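Local structure of beta-glucanase (Podospora anserina, 4LE4) at residues Q31-G36 with A70-Q75; K63-N68 with N221-W226; N76-E81 with V209-R214. The protein probably hydrolyses the glycosidic bonds of beta-glucans, and binds the short cello-oligosaccharide cellotriose. All coordinates share one frame; numbering follows the deposited sequence.

Contact 1. Residues Q31-G36 with A70-Q75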
loop_
_atom_site.group_PDB
_atom_site.type_symbol
_atom_site.label_atom_id
_atom_site.label_comp_id
_atom_site.label_asym_id
_atom_site.label_seq_id
_atom_site.Cartn_x
_atom_site.Cartn_y
_atom_site.Cartn_z
ATOM N N GLN A 31 8.309 9.890 -3.926
ATOM C CA GLN A 31 9.207 10.544 -3.004
ATOM C C GLN A 31 9.787 9.378 -2.171
ATOM O O GLN A 31 9.039 8.516 -1.648
ATOM C CB GLN A 31 8.455 11.493 -2.067
ATOM C CG GLN A 31 7.497 12.427 -2.763
ATOM C CD GLN A 31 7.005 13.517 -1.829
ATOM O OE1 GLN A 31 6.825 13.286 -0.631
ATOM N NE2 GLN A 31 6.769 14.719 -2.380
ATOM N N TYR A 32 11.100 9.360 -2.023
ATOM C CA TYR A 32 11.751 8.307 -1.265
ATOM C C TYR A 32 12.580 8.914 -0.134
ATOM O O TYR A 32 13.675 9.445 -0.357
ATOM C CB TYR A 32 12.614 7.471 -2.219
ATOM C CG TYR A 32 13.306 6.327 -1.512
ATOM C CD1 TYR A 32 12.568 5.350 -0.860
ATOM C CD2 TYR A 32 14.691 6.272 -1.445
ATOM C CE1 TYR A 32 13.203 4.323 -0.128
ATOM C CE2 TYR A 32 15.337 5.245 -0.723
ATOM C CZ TYR A 32 14.582 4.291 -0.072
ATOM O OH TYR A 32 15.196 3.305 0.667
ATOM N N TYR A 33 12.018 8.907 1.083
ATOM C CA TYR A 33 12.743 9.437 2.229
ATOM C C TYR A 33 12.382 8.770 3.550
ATOM O O TYR A 33 13.176 8.837 4.481
ATOM C CB TYR A 33 12.592 10.962 2.346
ATOM C CG TYR A 33 11.186 11.442 2.653
ATOM C CD1 TYR A 33 10.283 11.696 1.626
ATOM C CD2 TYR A 33 10.783 11.686 3.963
ATOM C CE1 TYR A 33 9.019 12.193 1.877
ATOM C CE2 TYR A 33 9.515 12.179 4.239
ATOM C CZ TYR A 33 8.632 12.433 3.190
ATOM O OH TYR A 33 7.353 12.885 3.444
ATOM N N ILE A 34 11.224 8.100 3.620
ATOM C CA ILE A 34 10.808 7.411 4.853
ATOM C C ILE A 34 11.357 5.986 4.798
ATOM O O ILE A 34 10.710 5.051 4.317
ATOM C CB ILE A 34 9.272 7.413 4.995
ATOM C CG1 ILE A 34 8.799 8.879 4.969
ATOM C CG2 ILE A 34 8.821 6.703 6.311
ATOM C CD1 ILE A 34 7.287 9.065 5.066
ATOM N N HIS A 35 12.586 5.855 5.275
ATOM C CA HIS A 35 13.280 4.574 5.275
ATOM C C HIS A 35 14.400 4.673 6.300
ATOM O O HIS A 35 14.713 5.766 6.786
ATOM C CB HIS A 35 13.872 4.281 3.874
ATOM C CG HIS A 35 14.787 5.353 3.354
ATOM N ND1 HIS A 35 16.071 5.540 3.828
ATOM C CD2 HIS A 35 14.601 6.300 2.400
ATOM C CE1 HIS A 35 16.635 6.550 3.190
ATOM N NE2 HIS A 35 15.763 7.030 2.317
ATOM N N GLY A 36 15.010 3.538 6.592
ATOM C CA GLY A 36 16.091 3.499 7.559
ATOM C C GLY A 36 17.436 3.929 7.007
ATOM O O GLY A 36 17.528 4.496 5.920
ATOM N N ALA A 70 15.305 -0.698 9.534
ATOM C CA ALA A 70 14.179 0.048 8.984
ATOM C C ALA A 70 13.506 1.020 9.954
ATOM O O ALA A 70 12.300 0.947 10.159
ATOM C CB ALA A 70 13.158 -0.918 8.410
ATOM N N TYR A 71 14.296 1.942 10.500
ATOM C CA TYR A 71 13.786 2.937 11.438
ATOM C C TYR A 71 14.083 4.311 10.873
ATOM O O TYR A 71 15.230 4.601 10.520
ATOM C CB TYR A 71 14.456 2.767 12.807
ATOM C CG TYR A 71 13.995 1.535 13.535
ATOM C CD1 TYR A 71 12.860 1.572 14.352
ATOM C CD2 TYR A 71 14.653 0.320 13.367
ATOM C CE1 TYR A 71 12.396 0.449 14.981
ATOM C CE2 TYR A 71 14.180 -0.824 13.982
ATOM C CZ TYR A 71 13.049 -0.747 14.791
ATOM O OH TYR A 71 12.555 -1.880 15.378
ATOM N N TRP A 72 13.057 5.160 10.785
ATOM C CA TRP A 72 13.211 6.496 10.231
ATOM C C TRP A 72 13.107 7.596 11.290
ATOM O O TRP A 72 12.252 7.549 12.166
ATOM C CB TRP A 72 12.125 6.754 9.170
ATOM C CG TRP A 72 12.150 8.134 8.549
ATOM C CD1 TRP A 72 13.161 8.683 7.789
ATOM C CD2 TRP A 72 11.121 9.133 8.625
ATOM N NE1 TRP A 72 12.811 9.964 7.395
ATOM C CE2 TRP A 72 11.569 10.257 7.900
ATOM C CE3 TRP A 72 9.859 9.185 9.250
ATOM C CZ2 TRP A 72 10.798 11.428 7.780
ATOM C CZ3 TRP A 72 9.095 10.343 9.129
ATOM C CH2 TRP A 72 9.568 11.446 8.400
ATOM N N ASN A 73 13.991 8.584 11.193
ATOM C CA ASN A 73 13.942 9.751 12.072
ATOM C C ASN A 73 13.914 9.422 13.565
ATOM O O ASN A 73 13.163 10.033 14.314
ATOM C CB ASN A 73 12.694 10.555 11.703
ATOM C CG ASN A 73 12.748 11.995 12.169
ATOM O OD1 ASN A 73 11.751 12.705 12.114
ATOM N ND2 ASN A 73 13.905 12.434 12.622
ATOM N N GLY A 74 14.700 8.451 14.000
ATOM C CA GLY A 74 14.707 8.128 15.413
ATOM C C GLY A 74 13.431 7.568 16.028
ATOM O O GLY A 74 13.321 7.506 17.250
ATOM N N GLN A 75 12.475 7.134 15.211
ATOM C CA GLN A 75 11.228 6.567 15.732
ATOM C C GLN A 75 11.400 5.103 16.131
ATOM O O GLN A 75 12.327 4.435 15.679
ATOM C CB GLN A 75 10.129 6.659 14.682
ATOM C CG GLN A 75 9.961 8.030 14.131
ATOM C CD GLN A 75 8.896 8.100 13.057
ATOM O OE1 GLN A 75 8.732 7.176 12.246
ATOM N NE2 GLN A 75 8.178 9.216 13.025
#
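Gly36 and Ala70 bring the two backbones closest, with their CA atoms 4.2 Å apart, where the chain following strand 30-34 passes the loop that leads into strand 78-84 of the concanavalin-type beta-sandwich. The chain bends through an inverse gamma turn centred on Ile34, while the loop closes in a type I' turn from Trp72 to Gln75, with Gln75 N bonded to Trp72 O. Glycine suits position 36 because a CB there would press against Ala70 CA and Tyr71 N; without one, Gly36 CA approaches Tyr71 O to 3.3 Å in a CA-H...O contact. The main side chain is Trp72, whose CG stands anti to the backbone N (chi1 178°), carrying the indole across to residues 33-35. There Ile34 CA lies over the five-membered ring, 3.9 Å from its centroid, in a CH-pi contact. Ile34 CG2 continues the same apolar surface, meeting Trp72 CE3 at 4.0 Å, and Asn73 CB covers the opposite face of the indole. Beyond Ile34, the Tyr33 ring receives Trp72 CZ2 at its edge, 3.8 Å from Tyr33 CD2, with the two ring planes inclined at 64°. Trp72 NE1 comes near Tyr33 O, yet the angle is too poor for a hydrogen bond, and the contacts of the indole across the interface are mainly apolar. Tyr71 turns from residues 31-36, and its hydroxyl is bonded to Asp219. Ile34 and Ala70 each make backbone bonds to strand 78-84, with Glu81 and Arg79, so both segments are anchored to the same neighbour. His35 probably helps to hold the bend by sending its ring N-H to the next residue: ND1 meets a lone pair of Gly36 O at 2.8 Å, with the oxygen lying in the imidazole plane.

Contact 2. Residues K63-N68 with N221-W226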
loop_
_atom_site.group_PDB
_atom_site.type_symbol
_atom_site.label_atom_id
_atom_site.label_comp_id
_atom_site.label_asym_id
_atom_site.label_seq_id
_atom_site.Cartn_x
_atom_site.Cartn_y
_atom_site.Cartn_z
ATOM N N LYS A 63 9.232 -5.630 -3.930
ATOM C CA LYS A 63 9.275 -6.296 -2.638
ATOM C C LYS A 63 9.717 -5.174 -1.700
ATOM O O LYS A 63 10.765 -4.559 -1.912
ATOM C CB LYS A 63 10.327 -7.413 -2.614
ATOM C CG LYS A 63 10.443 -8.049 -1.220
ATOM C CD LYS A 63 11.303 -9.327 -1.293
ATOM C CE LYS A 63 12.687 -9.037 -1.724
ATOM N NZ LYS A 63 13.473 -10.332 -1.661
ATOM N N ILE A 64 8.883 -4.877 -0.702
ATOM C CA ILE A 64 9.180 -3.858 0.291
ATOM C C ILE A 64 9.531 -4.626 1.556
ATOM O O ILE A 64 8.795 -5.502 2.002
ATOM C CB ILE A 64 7.964 -2.900 0.483
ATOM C CG1 ILE A 64 7.873 -2.007 -0.764
ATOM C CG2 ILE A 64 8.163 -2.027 1.723
ATOM C CD1 ILE A 64 6.736 -0.996 -0.767
ATOM N N THR A 65 10.686 -4.302 2.098
ATOM C CA THR A 65 11.230 -5.006 3.254
ATOM C C THR A 65 11.476 -4.188 4.514
ATOM O O THR A 65 11.974 -3.072 4.457
ATOM C CB THR A 65 12.593 -5.625 2.843
ATOM O OG1 THR A 65 12.366 -6.587 1.799
ATOM C CG2 THR A 65 13.284 -6.286 4.027
ATOM N N LEU A 66 11.145 -4.773 5.653
ATOM C CA LEU A 66 11.445 -4.149 6.923
ATOM C C LEU A 66 12.526 -5.059 7.471
ATOM O O LEU A 66 12.333 -6.286 7.529
ATOM C CB LEU A 66 10.272 -4.217 7.888
ATOM C CG LEU A 66 9.024 -3.431 7.505
ATOM C CD1 LEU A 66 7.907 -3.633 8.573
ATOM C CD2 LEU A 66 9.426 -1.971 7.420
ATOM N N ASP A 67 13.658 -4.484 7.845
ATOM C CA ASP A 67 14.716 -5.302 8.436
ATOM C C ASP A 67 15.142 -4.645 9.734
ATOM O O ASP A 67 14.459 -3.755 10.200
ATOM C CB ASP A 67 15.890 -5.503 7.464
ATOM C CG ASP A 67 16.704 -4.226 7.191
ATOM O OD1 ASP A 67 16.532 -3.191 7.874
ATOM O OD2 ASP A 67 17.560 -4.280 6.270
ATOM N N ASN A 68 16.269 -5.059 10.322
ATOM C CA ASN A 68 16.664 -4.474 11.593
ATOM C C ASN A 68 17.026 -3.007 11.564
ATOM O O ASN A 68 17.100 -2.365 12.617
ATOM C CB ASN A 68 17.821 -5.250 12.221
ATOM C CG ASN A 68 17.449 -6.674 12.555
ATOM O OD1 ASN A 68 16.387 -6.941 13.135
ATOM N ND2 ASN A 68 18.330 -7.612 12.200
ATOM N N ASN A 221 13.199 -10.091 9.559
ATOM C CA ASN A 221 12.903 -9.541 8.253
ATOM C C ASN A 221 11.485 -9.872 7.835
ATOM O O ASN A 221 11.012 -10.993 8.016
ATOM C CB ASN A 221 13.911 -10.063 7.234
ATOM C CG ASN A 221 15.271 -9.389 7.367
ATOM O OD1 ASN A 221 15.571 -8.778 8.383
ATOM N ND2 ASN A 221 16.097 -9.504 6.336
ATOM N N GLU A 222 10.816 -8.866 7.277
ATOM C CA GLU A 222 9.439 -8.994 6.809
ATOM C C GLU A 222 9.361 -8.429 5.406
ATOM O O GLU A 222 9.794 -7.299 5.167
ATOM C CB GLU A 222 8.502 -8.229 7.734
ATOM C CG GLU A 222 8.450 -8.846 9.122
ATOM C CD GLU A 222 7.537 -8.104 10.075
ATOM O OE1 GLU A 222 6.624 -7.419 9.580
ATOM O OE2 GLU A 222 7.728 -8.214 11.310
ATOM N N ASP A 223 8.817 -9.226 4.495
ATOM C CA ASP A 223 8.694 -8.846 3.088
ATOM C C ASP A 223 7.226 -8.681 2.677
ATOM O O ASP A 223 6.391 -9.531 2.982
ATOM C CB ASP A 223 9.315 -9.915 2.176
ATOM C CG ASP A 223 10.850 -10.035 2.321
ATOM O OD1 ASP A 223 11.527 -9.011 2.595
ATOM O OD2 ASP A 223 11.390 -11.160 2.122
ATOM N N PHE A 224 6.940 -7.613 1.932
ATOM C CA PHE A 224 5.589 -7.326 1.431
ATOM C C PHE A 224 5.729 -7.091 -0.070
ATOM O O PHE A 224 6.605 -6.365 -0.491
ATOM C CB PHE A 224 5.044 -6.070 2.111
ATOM C CG PHE A 224 5.045 -6.150 3.624
ATOM C CD1 PHE A 224 6.214 -5.955 4.341
ATOM C CD2 PHE A 224 3.868 -6.435 4.315
ATOM C CE1 PHE A 224 6.228 -6.040 5.746
ATOM C CE2 PHE A 224 3.862 -6.524 5.715
ATOM C CZ PHE A 224 5.027 -6.330 6.427
ATOM N N TYR A 225 4.853 -7.686 -0.861
ATOM C CA TYR A 225 4.924 -7.596 -2.321
ATOM C C TYR A 225 3.822 -6.703 -2.820
ATOM O O TYR A 225 2.690 -6.828 -2.386
ATOM C CB TYR A 225 4.797 -8.994 -2.903
ATOM C CG TYR A 225 5.946 -9.842 -2.419
ATOM C CD1 TYR A 225 7.121 -9.930 -3.158
ATOM C CD2 TYR A 225 5.890 -10.486 -1.176
ATOM C CE1 TYR A 225 8.235 -10.639 -2.676
ATOM C CE2 TYR A 225 6.984 -11.195 -0.682
ATOM C CZ TYR A 225 8.164 -11.272 -1.440
ATOM O OH TYR A 225 9.264 -11.991 -0.996
ATOM N N TRP A 226 4.168 -5.802 -3.727
ATOM C CA TRP A 226 3.204 -4.810 -4.223
ATOM C C TRP A 226 3.238 -4.675 -5.732
ATOM O O TRP A 226 4.316 -4.778 -6.325
ATOM C CB TRP A 226 3.590 -3.417 -3.708
ATOM C CG TRP A 226 3.604 -3.240 -2.236
ATOM C CD1 TRP A 226 4.500 -3.783 -1.330
ATOM C CD2 TRP A 226 2.685 -2.468 -1.485
ATOM N NE1 TRP A 226 4.173 -3.389 -0.062
ATOM C CE2 TRP A 226 3.066 -2.577 -0.120
ATOM C CE3 TRP A 226 1.567 -1.691 -1.822
ATOM C CZ2 TRP A 226 2.368 -1.930 0.912
ATOM C CZ3 TRP A 226 0.867 -1.049 -0.785
ATOM C CH2 TRP A 226 1.275 -1.176 0.557
HETATM O O HOH W 1 13.570 -11.823 0.758
#
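Asp223 OD2, on an antiparallel pair of strands, 63-66 and 222-226, in one sheet of the beta-sandwich, accepts a 2.7 Å hydrogen bond from a water that itself accepts one from Lys63 NZ, and Asn107 ND2 donates to the same oxygen. The other oxygen, Asp223 OD1, takes the Thr65 hydroxyl, OG1 to OD1 2.7 Å, on its anti side and 30° out of the carboxylate plane. With an alanine at Asp223, the Thr65 hydroxyl and the water on Lys63 would probably lose the carboxylate that accepts from both. The strand pairing beneath is regular; Ile64 N to Phe224 O, at 2.7 Å, is nearly straight. Lys63, its CG anti to the backbone N (chi1 176°), runs its methylenes alongside Tyr225, CD approaching the hydroxyl OH at 3.4 Å. The long aliphatic stem thus accompanies the tyrosine while the ammonium reaches water. Mostly apolar residues suit the other face, which looks toward strand 78-84: Leu66 CD1 meets Phe224 CE1 at 4.1 Å. Glu222 also points there, its carboxylate bonded to His115. Ile64 CD1 rests over one face of the Trp226 indole, 3.6 Å from NE1, a buried nitrogen with no polar partner.

Contact 3. Residues N76-E81 with V209-R214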
loop_
_atom_site.group_PDB
_atom_site.type_symbol
_atom_site.label_atom_id
_atom_site.label_comp_id
_atom_site.label_asym_id
_atom_site.label_seq_id
_atom_site.Cartn_x
_atom_site.Cartn_y
_atom_site.Cartn_z
ATOM N N ASN A 76 10.473 4.593 16.936
ATOM C CA ASN A 76 10.529 3.206 17.417
ATOM C C ASN A 76 9.633 2.230 16.640
ATOM O O ASN A 76 9.494 1.058 17.019
ATOM C CB ASN A 76 10.146 3.185 18.888
ATOM C CG ASN A 76 8.902 3.972 19.142
ATOM O OD1 ASN A 76 7.818 3.611 18.657
ATOM N ND2 ASN A 76 9.037 5.078 19.887
ATOM N N MET A 77 8.999 2.733 15.587
ATOM C CA MET A 77 8.166 1.910 14.689
ATOM C C MET A 77 9.060 1.647 13.451
ATOM O O MET A 77 9.837 2.529 13.066
ATOM C CB MET A 77 6.928 2.680 14.153
ATOM C CG MET A 77 6.043 3.393 15.153
ATOM S SD MET A 77 6.408 5.160 15.350
ATOM C CE MET A 77 5.588 5.894 14.025
ATOM N N ARG A 78 8.967 0.471 12.838
ATOM C CA ARG A 78 9.746 0.187 11.604
ATOM C C ARG A 78 8.916 0.688 10.417
ATOM O O ARG A 78 7.700 0.500 10.383
ATOM C CB ARG A 78 9.963 -1.308 11.373
ATOM C CG ARG A 78 10.542 -2.055 12.529
ATOM C CD ARG A 78 10.126 -3.547 12.424
ATOM N NE ARG A 78 11.190 -4.182 11.719
ATOM C CZ ARG A 78 11.289 -5.449 11.350
ATOM N NH1 ARG A 78 10.342 -6.375 11.575
ATOM N NH2 ARG A 78 12.434 -5.793 10.789
ATOM N N ARG A 79 9.572 1.296 9.433
ATOM C CA ARG A 79 8.860 1.828 8.263
ATOM C C ARG A 79 9.687 1.801 6.989
ATOM O O ARG A 79 10.861 2.074 7.017
ATOM C CB ARG A 79 8.483 3.311 8.480
ATOM C CG ARG A 79 7.698 3.610 9.747
ATOM C CD ARG A 79 7.616 5.101 9.981
ATOM N NE ARG A 79 6.617 5.703 9.116
ATOM C CZ ARG A 79 6.132 6.929 9.295
ATOM N NH1 ARG A 79 6.565 7.676 10.310
ATOM N NH2 ARG A 79 5.221 7.399 8.457
ATOM N N THR A 80 9.020 1.517 5.875
ATOM C CA THR A 80 9.612 1.589 4.540
ATOM C C THR A 80 8.391 2.053 3.746
ATOM O O THR A 80 7.442 1.278 3.531
ATOM C CB THR A 80 10.091 0.239 3.975
ATOM O OG1 THR A 80 11.185 -0.259 4.755
ATOM C CG2 THR A 80 10.566 0.434 2.550
ATOM N N GLU A 81 8.411 3.313 3.347
ATOM C CA GLU A 81 7.255 3.880 2.642
ATOM C C GLU A 81 7.669 4.778 1.485
ATOM O O GLU A 81 8.694 5.439 1.558
ATOM C CB GLU A 81 6.412 4.707 3.654
ATOM C CG GLU A 81 5.871 3.876 4.809
ATOM C CD GLU A 81 5.667 4.691 6.091
ATOM O OE1 GLU A 81 5.386 5.920 5.989
ATOM O OE2 GLU A 81 5.791 4.105 7.192
ATOM N N VAL A 209 4.711 0.116 4.374
ATOM C CA VAL A 209 4.337 -0.476 5.648
ATOM C C VAL A 209 4.999 0.139 6.860
ATOM O O VAL A 209 6.175 0.474 6.857
ATOM C CB VAL A 209 4.725 -1.997 5.677
ATOM C CG1 VAL A 209 4.118 -2.677 6.961
ATOM C CG2 VAL A 209 4.270 -2.708 4.412
ATOM N N LEU A 210 4.209 0.245 7.922
ATOM C CA LEU A 210 4.666 0.751 9.203
ATOM C C LEU A 210 4.336 -0.387 10.180
ATOM O O LEU A 210 3.248 -0.941 10.128
ATOM C CB LEU A 210 3.901 2.037 9.566
ATOM C CG LEU A 210 4.213 2.805 10.857
ATOM C CD1 LEU A 210 3.662 4.209 10.791
ATOM C CD2 LEU A 210 3.580 2.067 12.014
ATOM N N GLU A 211 5.286 -0.767 11.039
ATOM C CA GLU A 211 5.021 -1.839 12.001
ATOM C C GLU A 211 5.300 -1.332 13.416
ATOM O O GLU A 211 6.386 -0.829 13.695
ATOM C CB GLU A 211 5.919 -3.060 11.735
ATOM C CG GLU A 211 5.762 -4.228 12.743
ATOM C CD GLU A 211 6.689 -5.412 12.438
ATOM O OE1 GLU A 211 7.858 -5.193 12.084
ATOM O OE2 GLU A 211 6.247 -6.566 12.539
ATOM N N LEU A 212 4.330 -1.461 14.311
ATOM C CA LEU A 212 4.541 -1.001 15.687
ATOM C C LEU A 212 5.316 -2.029 16.495
ATOM O O LEU A 212 5.259 -3.214 16.209
ATOM C CB LEU A 212 3.205 -0.777 16.394
ATOM C CG LEU A 212 2.229 0.287 15.873
ATOM C CD1 LEU A 212 1.727 -0.091 14.501
ATOM C CD2 LEU A 212 1.031 0.368 16.831
ATOM N N PRO A 213 6.071 -1.586 17.506
ATOM C CA PRO A 213 6.808 -2.554 18.324
ATOM C C PRO A 213 5.798 -3.175 19.294
ATOM O O PRO A 213 4.691 -2.661 19.459
ATOM C CB PRO A 213 7.812 -1.684 19.069
ATOM C CG PRO A 213 7.012 -0.429 19.328
ATOM C CD PRO A 213 6.310 -0.202 17.967
ATOM N N ARG A 214 6.152 -4.313 19.876
ATOM C CA ARG A 214 5.321 -4.949 20.893
ATOM C C ARG A 214 6.305 -5.635 21.815
ATOM O O ARG A 214 7.203 -6.359 21.379
ATOM C CB ARG A 214 4.349 -5.994 20.353
ATOM C CG ARG A 214 3.528 -6.644 21.509
ATOM C CD ARG A 214 2.476 -7.674 21.053
ATOM N NE ARG A 214 1.364 -7.053 20.322
ATOM C CZ ARG A 214 0.350 -6.412 20.896
ATOM N NH1 ARG A 214 0.294 -6.315 22.225
ATOM N NH2 ARG A 214 -0.589 -5.832 20.140
#
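Asn76 starts the contact with its carbonyl oxygen, which lies 3.6 Å from Pro213 CD. Met77 then lays CB against Leu210 CD2 at 4.0 Å, its flexible chain fitting beside the leucine. With Arg78 the antiparallel strand pairing begins, in the sheet of the beta-sandwich where strand 209-211 lies between strands 78-84 and 115-120: Arg78 and Glu211 exchange two backbone bonds, Glu211 N to Arg78 O being 2.8 Å. Their side chains run side by side, guanidinium and carboxylate nearly coplanar, and Arg78 NH1 forms a salt bridge with Glu211 OE1, although that oxygen is less surely placed; Asp67 O and Ser220 O accept further N-H groups. Arg79 comes out on the opposite face. A bend at chi3 (78°) turns NE and NH2 toward Glu81, whose extended chain reaches back to them: NE meets Glu81 OE2 at 2.6 Å and NH2 meets Glu81 OE1 at 2.9 Å, a side-on grip by two nitrogens. Leu210 CD1 lies over one face of this guanidinium, 3.7 Å from NE. Thr80 pairs with Val209 through both backbone bonds and gives its hydroxyl to Thr65 O in the other sheet. Glu81 closes the series, its OE1 also bonded to His206. Buried Arg79 is therefore matched by Glu81, and Arg78 probably by Glu211; the flat cation of Arg79 keeps its edge for charge and a face for leucine, which probably limits the cost of burial.

Contacts 2 and 3 are buried strand pairings, one in each sheet of the sandwich, whereas contact 1 lies nearer the surface, where a loop meets the end of a strand region without regular pairing. Contacts 1 and 3 belong to the same sheet, strands 30-34 and 78-84 being neighbours in it, and residues 70-75 run directly into 76-81. Contacts 2 and 3 face each other across the two sheets, with Ile64 CG2 packed on Thr80 CG2 between them. The chemistry follows the place: an indole over backbone in contact 1, a hydrated carboxylate opposite a mainly apolar face that also carries Glu222 in contact 2, and arginine-glutamate pairs in contact 3.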